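Local coordinates for solute binding protein MsmE (Bacillus subtilis subsp. subtilis str. 168, PDB 4R6H) that binds melibiose, raffinose and stachyose as the solute-binding component of the ABC transporter MelEDC-MsmX, which imports these sugars, at residues Val182-Asp190 and Lys242-Lys253; Lys142-Leu152 and Met260-Gln270. All coordinates share one frame; numbering follows the deposited sequence.

Interaction 1: residues Val182-Asp190 and Lys242-Lys253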
loop_
_atom_site.group_PDB
_atom_site.type_symbol
_atom_site.label_atom_id
_atom_site.label_comp_id
_atom_site.label_asym_id
_atom_site.label_seq_id
_atom_site.Cartn_x
_atom_site.Cartn_y
_atom_site.Cartn_z
ATOM N N VAL A 182 14.991 8.180 -18.382
ATOM C CA VAL A 182 14.793 8.733 -17.014
ATOM C C VAL A 182 15.160 7.665 -15.994
ATOM O O VAL A 182 14.530 6.584 -15.980
ATOM C CB VAL A 182 13.368 9.181 -16.782
ATOM C CG1 VAL A 182 13.227 9.661 -15.358
ATOM C CG2 VAL A 182 12.949 10.269 -17.772
ATOM N N PRO A 183 16.140 7.945 -15.100
ATOM C CA PRO A 183 16.510 6.861 -14.208
ATOM C C PRO A 183 15.394 6.539 -13.193
ATOM O O PRO A 183 15.120 5.329 -12.984
ATOM C CB PRO A 183 17.795 7.354 -13.535
ATOM C CG PRO A 183 18.339 8.358 -14.502
ATOM C CD PRO A 183 17.181 9.001 -15.129
ATOM N N PHE A 184 14.750 7.555 -12.604
ATOM C CA PHE A 184 13.716 7.327 -11.576
ATOM C C PHE A 184 12.631 8.327 -11.816
ATOM O O PHE A 184 12.863 9.497 -11.705
ATOM C CB PHE A 184 14.382 7.518 -10.233
ATOM C CG PHE A 184 13.549 7.185 -9.021
ATOM C CD1 PHE A 184 12.506 6.256 -9.059
ATOM C CD2 PHE A 184 13.904 7.725 -7.789
ATOM C CE1 PHE A 184 11.812 5.917 -7.906
ATOM C CE2 PHE A 184 13.226 7.369 -6.628
ATOM C CZ PHE A 184 12.166 6.489 -6.697
ATOM N N TRP A 185 11.453 7.889 -12.209
ATOM C CA TRP A 185 10.406 8.777 -12.711
ATOM C C TRP A 185 9.321 9.025 -11.709
ATOM O O TRP A 185 8.857 8.113 -11.055
ATOM C CB TRP A 185 9.779 8.178 -13.977
ATOM C CG TRP A 185 8.864 9.081 -14.737
ATOM C CD1 TRP A 185 9.190 9.913 -15.772
ATOM C CD2 TRP A 185 7.457 9.161 -14.590
ATOM N NE1 TRP A 185 8.068 10.547 -16.248
ATOM C CE2 TRP A 185 6.977 10.100 -15.549
ATOM C CE3 TRP A 185 6.536 8.546 -13.742
ATOM C CZ2 TRP A 185 5.615 10.428 -15.652
ATOM C CZ3 TRP A 185 5.200 8.872 -13.856
ATOM C CH2 TRP A 185 4.748 9.776 -14.820
ATOM N N PHE A 186 8.964 10.300 -11.562
ATOM C CA PHE A 186 7.861 10.748 -10.704
ATOM C C PHE A 186 6.800 11.500 -11.458
ATOM O O PHE A 186 7.104 12.434 -12.223
ATOM C CB PHE A 186 8.379 11.724 -9.592
ATOM C CG PHE A 186 9.070 11.044 -8.457
ATOM C CD1 PHE A 186 10.404 10.745 -8.538
ATOM C CD2 PHE A 186 8.385 10.698 -7.318
ATOM C CE1 PHE A 186 11.065 10.115 -7.494
ATOM C CE2 PHE A 186 9.014 10.081 -6.260
ATOM C CZ PHE A 186 10.373 9.780 -6.353
ATOM N N ALA A 187 5.572 11.150 -11.158
ATOM C CA ALA A 187 4.426 11.932 -11.635
ATOM C C ALA A 187 4.159 13.050 -10.585
ATOM O O ALA A 187 3.161 13.006 -9.872
ATOM C CB ALA A 187 3.215 11.051 -11.835
ATOM N N GLY A 188 5.055 14.044 -10.541
ATOM C CA GLY A 188 5.103 14.998 -9.467
ATOM C C GLY A 188 3.958 15.997 -9.518
ATOM O O GLY A 188 3.755 16.744 -8.565
ATOM N N TYR A 189 3.195 16.052 -10.611
ATOM C CA TYR A 189 1.978 16.849 -10.619
ATOM C C TYR A 189 1.056 16.462 -9.479
ATOM O O TYR A 189 0.327 17.332 -8.875
ATOM C CB TYR A 189 1.248 16.709 -11.966
ATOM C CG TYR A 189 0.096 17.660 -12.111
ATOM C CD1 TYR A 189 0.310 18.913 -12.652
ATOM C CD2 TYR A 189 -1.164 17.300 -11.709
ATOM C CE1 TYR A 189 -0.742 19.803 -12.796
ATOM C CE2 TYR A 189 -2.251 18.175 -11.849
ATOM C CZ TYR A 189 -2.012 19.441 -12.385
ATOM O OH TYR A 189 -3.069 20.334 -12.535
ATOM N N ASP A 190 1.023 15.158 -9.156
ATOM C CA ASP A 190 0.209 14.600 -8.068
ATOM C C ASP A 190 1.125 14.498 -6.850
ATOM O O ASP A 190 2.112 13.758 -6.861
ATOM C CB ASP A 190 -0.343 13.234 -8.445
ATOM C CG ASP A 190 -1.306 12.643 -7.400
ATOM O OD1 ASP A 190 -1.308 13.045 -6.211
ATOM O OD2 ASP A 190 -2.103 11.740 -7.757
ATOM N N LYS A 242 20.039 15.096 -11.816
ATOM C CA LYS A 242 19.223 14.716 -12.969
ATOM C C LYS A 242 18.973 13.218 -12.985
ATOM O O LYS A 242 19.000 12.581 -14.049
ATOM C CB LYS A 242 19.854 15.213 -14.284
ATOM C CG LYS A 242 20.067 16.736 -14.294
ATOM C CD LYS A 242 21.514 17.089 -13.948
ATOM C CE LYS A 242 21.717 18.582 -13.729
ATOM N NZ LYS A 242 21.319 19.391 -14.911
ATOM N N LEU A 243 18.717 12.666 -11.801
ATOM C CA LEU A 243 18.396 11.212 -11.694
ATOM C C LEU A 243 16.894 10.986 -11.695
ATOM O O LEU A 243 16.443 9.856 -11.835
ATOM C CB LEU A 243 18.977 10.641 -10.454
ATOM C CG LEU A 243 20.481 10.911 -10.284
ATOM C CD1 LEU A 243 21.023 10.324 -8.998
ATOM C CD2 LEU A 243 21.235 10.423 -11.508
ATOM N N ILE A 244 16.128 12.048 -11.505
ATOM C CA ILE A 244 14.687 12.035 -11.713
ATOM C C ILE A 244 14.355 12.823 -12.974
ATOM O O ILE A 244 15.227 13.499 -13.565
ATOM C CB ILE A 244 13.890 12.458 -10.439
ATOM C CG1 ILE A 244 14.247 13.884 -10.013
ATOM C CG2 ILE A 244 14.127 11.470 -9.299
ATOM C CD1 ILE A 244 13.251 14.484 -9.029
ATOM N N ASN A 245 13.132 12.690 -13.455
ATOM C CA ASN A 245 12.715 13.430 -14.598
ATOM C C ASN A 245 12.751 14.950 -14.361
ATOM O O ASN A 245 12.312 15.449 -13.331
ATOM C CB ASN A 245 11.337 13.002 -15.119
ATOM C CG ASN A 245 10.291 12.752 -14.036
ATOM O OD1 ASN A 245 10.567 12.115 -13.025
ATOM N ND2 ASN A 245 9.074 13.193 -14.287
ATOM N N ILE A 246 13.254 15.646 -15.369
ATOM C CA ILE A 246 13.358 17.109 -15.349
ATOM C C ILE A 246 12.014 17.786 -15.144
ATOM O O ILE A 246 11.948 18.818 -14.467
ATOM C CB ILE A 246 14.072 17.627 -16.645
ATOM C CG1 ILE A 246 14.455 19.114 -16.521
ATOM C CG2 ILE A 246 13.225 17.408 -17.877
ATOM C CD1 ILE A 246 15.504 19.402 -15.467
ATOM N N ASP A 247 10.946 17.180 -15.672
ATOM C CA ASP A 247 9.583 17.678 -15.589
ATOM C C ASP A 247 8.789 17.102 -14.421
ATOM O O ASP A 247 7.582 17.101 -14.464
ATOM C CB ASP A 247 8.828 17.447 -16.905
ATOM C CG ASP A 247 8.498 15.959 -17.172
ATOM O OD1 ASP A 247 9.180 15.094 -16.600
ATOM O OD2 ASP A 247 7.546 15.699 -17.957
ATOM N N ALA A 248 9.475 16.632 -13.379
ATOM C CA ALA A 248 8.779 15.988 -12.246
ATOM C C ALA A 248 7.634 16.813 -11.694
ATOM O O ALA A 248 6.535 16.274 -11.495
ATOM C CB ALA A 248 9.740 15.591 -11.148
ATOM N N VAL A 249 7.835 18.118 -11.509
ATOM C CA VAL A 249 6.774 18.993 -11.006
ATOM C C VAL A 249 5.494 19.030 -11.862
ATOM O O VAL A 249 4.419 19.267 -11.343
ATOM C CB VAL A 249 7.336 20.448 -10.797
ATOM C CG1 VAL A 249 6.249 21.517 -10.842
ATOM C CG2 VAL A 249 8.090 20.521 -9.483
ATOM N N THR A 250 5.595 18.797 -13.165
ATOM C CA THR A 250 4.430 18.827 -14.043
ATOM C C THR A 250 4.017 17.471 -14.626
ATOM O O THR A 250 2.986 17.371 -15.295
ATOM C CB THR A 250 4.641 19.777 -15.248
ATOM O OG1 THR A 250 5.878 19.473 -15.882
ATOM C CG2 THR A 250 4.683 21.230 -14.801
ATOM N N ALA A 251 4.768 16.409 -14.333
ATOM C CA ALA A 251 4.453 15.103 -14.932
ATOM C C ALA A 251 3.253 14.471 -14.275
ATOM O O ALA A 251 3.085 14.499 -13.058
ATOM C CB ALA A 251 5.644 14.202 -14.814
ATOM N N LYS A 252 2.391 13.885 -15.100
ATOM C CA LYS A 252 1.128 13.366 -14.695
ATOM C C LYS A 252 1.097 11.841 -14.694
ATOM O O LYS A 252 1.771 11.175 -15.475
ATOM C CB LYS A 252 0.041 13.946 -15.594
ATOM C CG LYS A 252 -0.083 15.437 -15.354
ATOM C CD LYS A 252 -1.271 16.021 -16.082
ATOM C CE LYS A 252 -1.288 17.534 -15.884
ATOM N NZ LYS A 252 -2.220 18.180 -16.840
ATOM N N LYS A 253 0.315 11.262 -13.781
ATOM C CA LYS A 253 0.180 9.810 -13.684
ATOM C C LYS A 253 -0.240 9.180 -15.008
ATOM O O LYS A 253 0.148 8.065 -15.346
ATOM C CB LYS A 253 -0.833 9.458 -12.597
ATOM C CG LYS A 253 -0.352 9.791 -11.188
ATOM C CD LYS A 253 -1.312 9.257 -10.118
ATOM C CE LYS A 253 -2.780 9.661 -10.346
ATOM N NZ LYS A 253 -3.083 11.136 -10.316
HETATM O O HOH W 1 7.771 12.840 -18.030
HETATM O O HOH W 2 4.040 19.636 -8.759
#

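Interaction 2: residues Lys142-Leu152 and Met260-Gln270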
loop_
_atom_site.group_PDB
_atom_site.type_symbol
_atom_site.label_atom_id
_atom_site.label_comp_id
_atom_site.label_asym_id
_atom_site.label_seq_id
_atom_site.Cartn_x
_atom_site.Cartn_y
_atom_site.Cartn_z
ATOM N N LYS A 142 2.339 -5.477 -1.368
ATOM C CA LYS A 142 3.777 -5.666 -1.210
ATOM C C LYS A 142 4.477 -4.752 -2.207
ATOM O O LYS A 142 4.659 -5.116 -3.374
ATOM C CB LYS A 142 4.203 -7.123 -1.367
ATOM C CG LYS A 142 3.835 -8.020 -0.191
ATOM C CD LYS A 142 4.448 -9.410 -0.280
ATOM C CE LYS A 142 3.750 -10.322 -1.275
ATOM N NZ LYS A 142 4.351 -11.694 -1.179
ATOM N N ASP A 143 4.898 -3.571 -1.732
ATOM C CA ASP A 143 5.422 -2.500 -2.574
ATOM C C ASP A 143 6.923 -2.318 -2.380
ATOM O O ASP A 143 7.468 -2.327 -1.232
ATOM C CB ASP A 143 4.732 -1.181 -2.236
ATOM C CG ASP A 143 3.294 -1.125 -2.690
ATOM O OD1 ASP A 143 2.910 -1.815 -3.661
ATOM O OD2 ASP A 143 2.539 -0.336 -2.075
ATOM N N GLY A 144 7.585 -2.127 -3.527
ATOM C CA GLY A 144 8.969 -1.725 -3.591
ATOM C C GLY A 144 9.156 -0.753 -4.730
ATOM O O GLY A 144 8.524 0.333 -4.768
ATOM N N LEU A 145 9.983 -1.160 -5.698
ATOM C CA LEU A 145 10.226 -0.384 -6.896
ATOM C C LEU A 145 9.875 -1.210 -8.132
ATOM O O LEU A 145 10.214 -2.419 -8.184
ATOM C CB LEU A 145 11.709 -0.005 -6.994
ATOM C CG LEU A 145 12.290 0.791 -5.858
ATOM C CD1 LEU A 145 13.789 0.911 -5.978
ATOM C CD2 LEU A 145 11.694 2.182 -5.809
ATOM N N ALA A 146 9.276 -0.566 -9.110
ATOM C CA ALA A 146 9.063 -1.157 -10.422
ATOM C C ALA A 146 10.201 -0.741 -11.347
ATOM O O ALA A 146 10.750 0.354 -11.230
ATOM C CB ALA A 146 7.748 -0.725 -11.002
ATOM N N TYR A 147 10.580 -1.627 -12.285
ATOM C CA TYR A 147 11.715 -1.325 -13.119
ATOM C C TYR A 147 11.632 -2.044 -14.455
ATOM O O TYR A 147 10.976 -3.072 -14.585
ATOM C CB TYR A 147 13.023 -1.705 -12.421
ATOM C CG TYR A 147 13.234 -3.185 -12.274
ATOM C CD1 TYR A 147 12.545 -3.939 -11.322
ATOM C CD2 TYR A 147 14.069 -3.876 -13.150
ATOM C CE1 TYR A 147 12.734 -5.317 -11.214
ATOM C CE2 TYR A 147 14.262 -5.220 -13.032
ATOM C CZ TYR A 147 13.597 -5.939 -12.063
ATOM O OH TYR A 147 13.736 -7.326 -11.988
ATOM N N ASN A 148 12.333 -1.489 -15.440
ATOM C CA ASN A 148 12.430 -2.062 -16.781
ATOM C C ASN A 148 13.566 -3.061 -16.807
ATOM O O ASN A 148 14.724 -2.690 -16.704
ATOM C CB ASN A 148 12.649 -0.936 -17.782
ATOM C CG ASN A 148 12.698 -1.406 -19.196
ATOM O OD1 ASN A 148 13.292 -2.457 -19.497
ATOM N ND2 ASN A 148 12.116 -0.624 -20.088
ATOM N N ARG A 149 13.227 -4.346 -16.877
ATOM C CA ARG A 149 14.229 -5.412 -16.794
ATOM C C ARG A 149 15.281 -5.308 -17.903
ATOM O O ARG A 149 16.478 -5.495 -17.647
ATOM C CB ARG A 149 13.559 -6.767 -16.865
ATOM C CG ARG A 149 12.502 -7.053 -15.807
ATOM C CD ARG A 149 11.936 -8.453 -16.019
ATOM N NE ARG A 149 10.836 -8.835 -15.150
ATOM C CZ ARG A 149 10.959 -9.472 -13.982
ATOM N NH1 ARG A 149 9.855 -9.778 -13.349
ATOM N NH2 ARG A 149 12.139 -9.835 -13.484
ATOM N N ASN A 150 14.836 -4.971 -19.096
ATOM C CA ASN A 150 15.723 -4.925 -20.248
ATOM C C ASN A 150 16.740 -3.794 -20.112
ATOM O O ASN A 150 17.902 -3.976 -20.487
ATOM C CB ASN A 150 14.860 -4.754 -21.494
ATOM C CG ASN A 150 13.504 -5.499 -21.388
ATOM O OD1 ASN A 150 13.424 -6.670 -21.753
ATOM N ND2 ASN A 150 12.447 -4.832 -20.832
ATOM N N ILE A 151 16.306 -2.645 -19.552
ATOM C CA ILE A 151 17.222 -1.529 -19.384
ATOM C C ILE A 151 18.317 -1.871 -18.396
ATOM O O ILE A 151 19.501 -1.580 -18.617
ATOM C CB ILE A 151 16.465 -0.227 -18.988
ATOM C CG1 ILE A 151 15.655 0.301 -20.159
ATOM C CG2 ILE A 151 17.415 0.840 -18.493
ATOM C CD1 ILE A 151 14.742 1.457 -19.813
ATOM N N LEU A 152 17.951 -2.495 -17.277
ATOM C CA LEU A 152 18.957 -2.888 -16.325
ATOM C C LEU A 152 19.932 -3.909 -16.931
ATOM O O LEU A 152 21.125 -3.753 -16.744
ATOM C CB LEU A 152 18.384 -3.405 -15.007
ATOM C CG LEU A 152 17.957 -2.362 -13.982
ATOM C CD1 LEU A 152 17.011 -1.293 -14.473
ATOM C CD2 LEU A 152 17.468 -3.049 -12.721
ATOM N N MET A 260 6.801 4.194 -19.948
ATOM C CA MET A 260 7.417 2.949 -19.577
ATOM C C MET A 260 7.443 1.973 -20.782
ATOM O O MET A 260 8.441 1.314 -21.029
ATOM C CB MET A 260 6.664 2.376 -18.358
ATOM C CG MET A 260 7.303 1.178 -17.664
ATOM S SD MET A 260 9.043 1.306 -17.168
ATOM C CE MET A 260 9.000 1.184 -15.410
ATOM N N ALA A 261 6.341 1.921 -21.516
ATOM C CA ALA A 261 6.251 1.048 -22.712
ATOM C C ALA A 261 7.184 1.488 -23.828
ATOM O O ALA A 261 7.452 0.695 -24.720
ATOM C CB ALA A 261 4.842 1.057 -23.225
ATOM N N GLN A 262 7.653 2.730 -23.806
ATOM C CA GLN A 262 8.573 3.237 -24.822
ATOM C C GLN A 262 10.021 3.141 -24.370
ATOM O O GLN A 262 10.915 3.731 -24.980
ATOM C CB GLN A 262 8.186 4.671 -25.167
ATOM C CG GLN A 262 6.913 4.737 -25.950
ATOM C CD GLN A 262 6.341 6.155 -26.061
ATOM O OE1 GLN A 262 6.933 7.137 -25.604
ATOM N NE2 GLN A 262 5.176 6.247 -26.667
ATOM N N ASN A 263 10.310 2.364 -23.302
ATOM C CA ASN A 263 11.681 2.237 -22.806
ATOM C C ASN A 263 12.315 3.578 -22.417
ATOM O O ASN A 263 13.543 3.757 -22.512
ATOM C CB ASN A 263 12.578 1.502 -23.832
ATOM C CG ASN A 263 12.241 0.035 -23.943
ATOM O OD1 ASN A 263 12.480 -0.758 -23.017
ATOM N ND2 ASN A 263 11.689 -0.352 -25.065
ATOM N N LYS A 264 11.492 4.475 -21.868
ATOM C CA LYS A 264 11.936 5.791 -21.461
ATOM C C LYS A 264 12.193 5.952 -19.955
ATOM O O LYS A 264 12.688 7.016 -19.519
ATOM C CB LYS A 264 11.003 6.857 -22.022
ATOM C CG LYS A 264 11.182 6.996 -23.537
ATOM C CD LYS A 264 10.217 7.985 -24.176
ATOM C CE LYS A 264 10.417 8.051 -25.691
ATOM N NZ LYS A 264 9.156 8.440 -26.386
ATOM N N ILE A 265 11.907 4.888 -19.192
ATOM C CA ILE A 265 11.978 4.970 -17.728
ATOM C C ILE A 265 12.632 3.733 -17.172
ATOM O O ILE A 265 12.197 2.620 -17.488
ATOM C CB ILE A 265 10.562 5.098 -17.107
ATOM C CG1 ILE A 265 9.919 6.464 -17.417
ATOM C CG2 ILE A 265 10.605 4.927 -15.591
ATOM C CD1 ILE A 265 8.445 6.525 -17.082
ATOM N N ALA A 266 13.649 3.867 -16.328
ATOM C CA ALA A 266 14.259 2.685 -15.696
ATOM C C ALA A 266 13.527 2.213 -14.445
ATOM O O ALA A 266 13.150 1.055 -14.358
ATOM C CB ALA A 266 15.731 2.914 -15.398
ATOM N N PHE A 267 13.335 3.103 -13.480
ATOM C CA PHE A 267 12.665 2.801 -12.207
ATOM C C PHE A 267 11.522 3.772 -11.949
ATOM O O PHE A 267 11.565 4.938 -12.331
ATOM C CB PHE A 267 13.608 2.970 -11.046
ATOM C CG PHE A 267 14.720 1.974 -10.973
ATOM C CD1 PHE A 267 14.563 0.791 -10.253
ATOM C CD2 PHE A 267 15.977 2.262 -11.522
ATOM C CE1 PHE A 267 15.623 -0.086 -10.107
ATOM C CE2 PHE A 267 17.032 1.365 -11.402
ATOM C CZ PHE A 267 16.863 0.198 -10.692
ATOM N N THR A 268 10.536 3.293 -11.198
ATOM C CA THR A 268 9.493 4.163 -10.640
ATOM C C THR A 268 8.948 3.493 -9.401
ATOM O O THR A 268 9.130 2.301 -9.232
ATOM C CB THR A 268 8.405 4.527 -11.682
ATOM O OG1 THR A 268 7.644 5.635 -11.214
ATOM C CG2 THR A 268 7.466 3.360 -11.974
ATOM N N MET A 269 8.317 4.249 -8.504
ATOM C CA MET A 269 7.699 3.632 -7.335
ATOM C C MET A 269 6.543 2.777 -7.750
ATOM O O MET A 269 5.852 3.043 -8.740
ATOM C CB MET A 269 7.202 4.688 -6.356
ATOM C CG MET A 269 8.214 5.669 -5.793
ATOM S SD MET A 269 9.531 5.142 -4.711
ATOM C CE MET A 269 8.609 4.331 -3.369
ATOM N N GLN A 270 6.353 1.682 -7.011
ATOM C CA GLN A 270 5.388 0.711 -7.476
ATOM C C GLN A 270 3.968 1.233 -7.418
ATOM O O GLN A 270 3.543 1.785 -6.402
ATOM C CB GLN A 270 5.522 -0.485 -6.605
ATOM C CG GLN A 270 4.976 -1.716 -7.226
ATOM C CD GLN A 270 5.377 -2.867 -6.384
ATOM O OE1 GLN A 270 6.533 -2.931 -5.939
ATOM N NE2 GLN A 270 4.474 -3.796 -6.187
HETATM O O HOH W 3 10.888 1.946 -19.805
#

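Interaction 1: residues Val182-Asp190 and Lys242-Lys253
A loop packs against an edge strand: strand 182-185 of a mixed sheet and the turn after it meet the linker between helices 229-240 and 256-261, and N245 clamps the backbone of F186. Both ends of the amide work: OD1 accepts from F186 N at 2.8 Å, almost straight, and ND2 donates to F186 O at 3.0 Å, with that oxygen in the amide plane. With CG folded between the backbone N and carbonyl carbon (chi1 42°), the amide lies nearly parallel to the W185 indole, over the rim of one face, the planes 16° apart. ND2 also donates a hydrogen bond to D247 OD1, and a water joins W185 NE1 to D247 OD2. Cut back to an alanine, the residue would probably leave F186 N and O without their side-chain partner and open a gap over the indole. N245 also starts a type I beta turn that runs to A248; further on, the linker comes back against the loop that follows strand 182-185, where Y189 N donates to A251 O at 2.9 Å. One residue before N245, I244 CG2 sits at the edge of the F186 ring, 3.8 Å from CE1. On the exposed side the extended K252 chain runs beside Y189, its CE 3.8 Å from the ring centroid and NZ in cation-pi range. K253 brings NZ to D190 OD2 (2.8 Å) in a salt bridge.

Interaction 2: residues Lys142-Leu152 and Met260-Gln270
Strands 142-148 and 267-269 pair antiparallel, and A146 and T268 form the hydrogen-bonded pair: A146 N donates to T268 O and T268 N to A146 O, both at 2.9 Å. N148 N continues the ladder to A266 O. The tight part lies on the side of Y147 and F267, a non-hydrogen-bonded pair, where Y147 CB rests 3.6 Å from F267 CD1 and L152 CD2 reaches F267 CZ from the following helix, the L152 and F267 side chains crossing at about a right angle. At the far end Q270, its CG anti to the backbone N (chi1 -159°), reaches across, extended, to the backbone of strand 142-148; OE1 takes G144 N at 2.8 Å from above the amide's carbonyl plane, and NE2 makes a weaker bond to K142 O. The less closely packed side, where a water joins in, lies toward the partly exposed N263. Here N148 ND2 donates to N263 OD1 (3.0 Å) and to a water that bridges M260 O and I265 O. N148 is the N-cap of helix 149-155: its OD1 is gripped from opposite faces by I151 N and N150 ND2, which fixes the amide's rotation. N263 is the C-prime residue of the Schellman motif ending helix 256-261. F166 of helix 163-177 meets the F267 ring edge-to-face, L274 of helix 274-281 packs on T268, and strand 287-291 bonds to strand 141-148 along its other edge.

The two contacts lie about 13 Å apart, centre to centre, and share one mixed sheet on the same side of the chain's centre. Strand 265-269 is the common element: it runs antiparallel to strand 141-148 in interaction 2 and parallel to strand 182-185, which carries interaction 1. The seams are joined directly, W185 O lying 2.8 Å from T268 OG1 and V182 N 2.8 Å from K264 O. Along the chain the order is 142-152, 182-190, 242-253, 260-270, so interaction 1 falls wholly within the span that interaction 2 brings together. Widely separated pieces are thereby gathered into one lobe of this two-lobed solute-binding protein, captured in an open conformation.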